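Local coordinates for Phenylalanine/tyrosine ammonia-lyase (Rhodosporidium toruloides, PDB 1Y2M), which catalyses the non-oxidative deamination of L-phenylalanine to trans-cinnamate and of L-tyrosine to p-coumarate, releasing ammonium, at residues Y465-K468 with G469-I472; G433-N436 with F437-T441. All blocks are in the same frame, centred on the assembly; numbering follows the deposited sequence.

Contact 1 (Y465-K468 with G469-I472); sequences YHCK and GLDI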
loop_
_atom_site.group_PDB
_atom_site.type_symbol
_atom_site.label_atom_id
_atom_site.label_comp_id
_atom_site.label_asym_id
_atom_site.label_seq_id
_atom_site.Cartn_x
_atom_site.Cartn_y
_atom_site.Cartn_z
ATOM N N TYR B 465 -0.050 36.531 6.104
ATOM C CA TYR B 465 0.494 35.215 5.764
ATOM C C TYR B 465 -0.338 34.533 4.658
ATOM O O TYR B 465 -0.403 33.304 4.573
ATOM C CB TYR B 465 0.516 34.326 7.008
ATOM C CG TYR B 465 0.940 35.070 8.236
ATOM C CD1 TYR B 465 2.157 35.692 8.283
ATOM C CD2 TYR B 465 0.068 35.205 9.321
ATOM C CE1 TYR B 465 2.529 36.484 9.447
ATOM C CE2 TYR B 465 0.399 35.947 10.438
ATOM C CZ TYR B 465 1.624 36.586 10.506
ATOM O OH TYR B 465 1.919 37.304 11.648
ATOM N N HIS B 466 -0.931 35.350 3.803
ATOM C CA HIS B 466 -1.907 34.976 2.816
ATOM C C HIS B 466 -2.025 33.514 2.484
ATOM O O HIS B 466 -2.938 32.863 2.990
ATOM C CB HIS B 466 -1.682 35.809 1.553
ATOM C CG HIS B 466 -2.751 35.638 0.492
ATOM N ND1 HIS B 466 -2.610 36.169 -0.771
ATOM C CD2 HIS B 466 -3.910 34.928 0.475
ATOM C CE1 HIS B 466 -3.650 35.827 -1.512
ATOM N NE2 HIS B 466 -4.463 35.088 -0.781
ATOM N N CYS B 467 -1.098 32.970 1.660
ATOM C CA CYS B 467 -1.242 31.591 1.113
ATOM C C CYS B 467 -0.558 30.467 1.952
ATOM O O CYS B 467 -0.423 29.345 1.487
ATOM C CB CYS B 467 -0.779 31.541 -0.321
ATOM S SG CYS B 467 -1.855 32.446 -1.456
ATOM N N LYS B 468 -0.095 30.791 3.160
ATOM C CA LYS B 468 0.588 29.804 4.035
ATOM C C LYS B 468 -0.327 28.605 4.362
ATOM O O LYS B 468 0.102 27.433 4.370
ATOM C CB LYS B 468 1.077 30.469 5.320
ATOM C CG LYS B 468 1.807 29.539 6.237
ATOM C CD LYS B 468 2.180 30.197 7.533
ATOM C CE LYS B 468 3.282 31.213 7.385
ATOM N NZ LYS B 468 4.587 30.579 7.141
ATOM N N GLY B 469 -1.603 28.891 4.649
ATOM C CA GLY B 469 -2.529 27.841 4.950
ATOM C C GLY B 469 -2.736 26.966 3.752
ATOM O O GLY B 469 -2.879 25.748 3.844
ATOM N N LEU B 470 -2.789 27.579 2.588
ATOM C CA LEU B 470 -2.941 26.828 1.336
ATOM C C LEU B 470 -1.722 25.949 1.003
ATOM O O LEU B 470 -1.852 24.868 0.472
ATOM C CB LEU B 470 -3.351 27.728 0.182
ATOM C CG LEU B 470 -4.738 28.339 0.215
ATOM C CD1 LEU B 470 -4.925 29.307 -0.987
ATOM C CD2 LEU B 470 -5.816 27.275 0.222
ATOM N N ASP B 471 -0.530 26.415 1.353
ATOM C CA ASP B 471 0.681 25.598 1.218
ATOM C C ASP B 471 0.484 24.315 2.016
ATOM O O ASP B 471 0.724 23.218 1.542
ATOM C CB ASP B 471 1.874 26.400 1.776
ATOM C CG ASP B 471 3.220 25.899 1.288
ATOM O OD1 ASP B 471 3.318 25.222 0.221
ATOM O OD2 ASP B 471 4.232 26.272 1.951
ATOM N N ILE B 472 0.016 24.473 3.245
ATOM C CA ILE B 472 -0.243 23.327 4.136
ATOM C C ILE B 472 -1.383 22.464 3.576
ATOM O O ILE B 472 -1.263 21.226 3.580
ATOM C CB ILE B 472 -0.584 23.834 5.558
ATOM C CG1 ILE B 472 0.642 24.525 6.181
ATOM C CG2 ILE B 472 -1.085 22.697 6.453
ATOM C CD1 ILE B 472 0.282 25.500 7.350
HETATM O O HOH W 1 -3.720 30.334 3.090
#
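Cys467 and Leu470 meet at the start of helix 468-484, where SG of Cys467 lies 4.4 Å from CD1 of Leu470. This is a loose apolar touch. The same SG also sits over the centre of one face of the His466 ring, 3.6 Å above its plane. The His466 ring is held at both nitrogens, by the Leu456 carbonyl at ND1 and the Tyr529 hydroxyl at NE2.

Ile472 turns back toward the preceding turn. Its CG1 points away from its own carbonyl carbon (chi1 -66°), which brings CG1 to 3.5 Å from the Lys468 O. CD1 of Ile472 comes 4.5 Å from CG of Lys468. Beyond CG the lysine chain bends at chi3 and chi4, and NZ forms a salt bridge with Glu496 of the second subunit.

The backbone opens the helix. Asp471 N donates to Cys467 O at 2.9 Å, and Ile472 N donates to Lys468 O at 3.2 Å. One residue earlier, a water bridges the pair instead: it donates to His466 O at 2.6 Å and accepts from Leu470 N at 3.0 Å.

Cys467 is the N-cap residue. The arrangement is a helix N-terminus with a water-bridged first turn, and it presents Lys468, a cinnamate-binding residue, at a subunit interface.

Contact 2 (G433-N436 with F437-T441); sequences GKLN and FTQLT
Asn436 and Gln439 lie side by side and point the same way, with their amide planes nearly perpendicular at 84°. ND2 of Asn436 donates a weak hydrogen bond to OE1 of Gln439 at 3.0 Å. The stronger partners lie elsewhere: Ser293 for OD1 of Asn436, and Thr297 and the Pro364 carbonyl for NE2 of Gln439.

A second side-chain bond runs from Thr438 OG1 to Leu435 O at 2.8 Å. A chi1 of 63° places OG1 between its own backbone N and carbonyl carbon, which turns it back to the Leu435 carbonyl of the preceding turn. Leu435 O also accepts from Gln439 N at 2.9 Å, so two donors grip it. The hydroxyl comes in well off the carbonyl axis, at a C=O...O angle of 122°, while the amide approaches much more directly. With a valine in its place, Leu435 O would probably keep only the amide donor, and a buried methyl would press against a polar carbonyl.

The remaining bonds are regular i to i+4 helix bonds, from Phe437 N to Gly433 O, Thr438 N to Lys434 O and Leu440 N to Asn436 O.

Van der Waals contacts complete the packing. CE of Lys434 passes 3.9 Å from CG2 of Thr438, the two chains crossing at about a right angle. NZ of Lys434 bonds to Gln493 of the second subunit and to the Val492 carbonyl of the third. CG of Leu435 rests 3.7 Å from NE2 of Gln439.

Most of this part of helix 416-443 is buried. Phe437 and Leu440 face helix 468-484, Asn436 and Gln439 face helix 506-560, and Leu435 packs on helix 368-391.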
loop_
_atom_site.group_PDB
_atom_site.type_symbol
_atom_site.label_atom_id
_atom_site.label_comp_id
_atom_site.label_asym_id
_atom_site.label_seq_id
_atom_site.Cartn_x
_atom_site.Cartn_y
_atom_site.Cartn_z
ATOM N N GLY B 433 -0.830 15.153 -8.873
ATOM C CA GLY B 433 -0.880 15.889 -7.602
ATOM C C GLY B 433 0.535 16.191 -7.049
ATOM O O GLY B 433 0.832 17.331 -6.644
ATOM N N LYS B 434 1.421 15.208 -6.994
ATOM C CA LYS B 434 2.771 15.463 -6.522
ATOM C C LYS B 434 3.456 16.548 -7.354
ATOM O O LYS B 434 4.055 17.451 -6.799
ATOM C CB LYS B 434 3.561 14.160 -6.509
ATOM C CG LYS B 434 4.965 14.347 -6.006
ATOM C CD LYS B 434 5.060 14.714 -4.532
ATOM C CE LYS B 434 6.527 14.772 -4.107
ATOM N NZ LYS B 434 6.824 14.904 -2.616
ATOM N N LEU B 435 3.317 16.517 -8.675
ATOM C CA LEU B 435 3.901 17.564 -9.513
ATOM C C LEU B 435 3.410 18.953 -9.178
ATOM O O LEU B 435 4.191 19.877 -8.894
ATOM C CB LEU B 435 3.587 17.285 -10.985
ATOM C CG LEU B 435 4.311 18.255 -11.949
ATOM C CD1 LEU B 435 5.884 18.084 -11.809
ATOM C CD2 LEU B 435 3.867 18.057 -13.359
ATOM N N ASN B 436 2.101 19.122 -9.226
ATOM C CA ASN B 436 1.564 20.451 -9.002
ATOM C C ASN B 436 1.813 20.873 -7.546
ATOM O O ASN B 436 2.037 22.044 -7.277
ATOM C CB ASN B 436 0.074 20.520 -9.389
ATOM C CG ASN B 436 -0.117 20.321 -10.892
ATOM O OD1 ASN B 436 -0.633 19.328 -11.308
ATOM N ND2 ASN B 436 0.355 21.277 -11.708
ATOM N N PHE B 437 1.771 19.957 -6.593
ATOM C CA PHE B 437 2.105 20.364 -5.203
ATOM C C PHE B 437 3.547 20.935 -5.203
ATOM O O PHE B 437 3.839 21.949 -4.583
ATOM C CB PHE B 437 2.093 19.152 -4.289
ATOM C CG PHE B 437 2.767 19.387 -2.973
ATOM C CD1 PHE B 437 2.242 20.261 -2.046
ATOM C CD2 PHE B 437 3.945 18.763 -2.696
ATOM C CE1 PHE B 437 2.881 20.503 -0.846
ATOM C CE2 PHE B 437 4.619 19.010 -1.505
ATOM C CZ PHE B 437 4.067 19.880 -0.579
ATOM N N THR B 438 4.480 20.224 -5.818
ATOM C CA THR B 438 5.885 20.665 -5.782
ATOM C C THR B 438 6.079 21.982 -6.494
ATOM O O THR B 438 6.873 22.855 -6.045
ATOM C CB THR B 438 6.918 19.662 -6.356
ATOM O OG1 THR B 438 6.702 19.411 -7.759
ATOM C CG2 THR B 438 6.841 18.350 -5.600
ATOM N N GLN B 439 5.317 22.191 -7.560
ATOM C CA GLN B 439 5.337 23.544 -8.241
ATOM C C GLN B 439 4.825 24.636 -7.309
ATOM O O GLN B 439 5.439 25.719 -7.199
ATOM C CB GLN B 439 4.472 23.547 -9.509
ATOM C CG GLN B 439 4.982 22.669 -10.611
ATOM C CD GLN B 439 3.998 22.513 -11.742
ATOM O OE1 GLN B 439 2.849 22.970 -11.628
ATOM N NE2 GLN B 439 4.420 21.849 -12.840
ATOM N N LEU B 440 3.681 24.381 -6.693
ATOM C CA LEU B 440 3.019 25.361 -5.851
ATOM C C LEU B 440 3.893 25.644 -4.624
ATOM O O LEU B 440 4.117 26.785 -4.294
ATOM C CB LEU B 440 1.675 24.826 -5.403
ATOM C CG LEU B 440 0.943 25.694 -4.360
ATOM C CD1 LEU B 440 0.668 27.055 -4.918
ATOM C CD2 LEU B 440 -0.397 25.068 -3.992
ATOM N N THR B 441 4.442 24.614 -3.972
ATOM C CA THR B 441 5.133 24.853 -2.702
ATOM C C THR B 441 6.462 25.590 -2.935
ATOM O O THR B 441 6.922 26.365 -2.096
ATOM C CB THR B 441 5.214 23.577 -1.879
ATOM O OG1 THR B 441 5.456 23.936 -0.488
ATOM C CG2 THR B 441 6.264 22.653 -2.406
#

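In the fold
Both contacts are buried and local, and they belong to successive helices of the chain. Contact 2 lies within helix 416-443, about 14 Å from the chain centre. Contact 1 begins helix 468-484, about 22 Å out. Their centres are 14 Å apart. They meet directly at a probable hydrogen bond between Asp471 OD1 and Thr441 OG1, 2.6 Å long. The chemistry follows the setting. Mid-helix, contact 2 combines regular backbone bonds with side-chain amide and hydroxyl bonds. At a helix start, contact 1 uses a bridging water and has a cysteine at the N-cap position. Both reach the second subunit through a lysine, and contact 2 also touches the third.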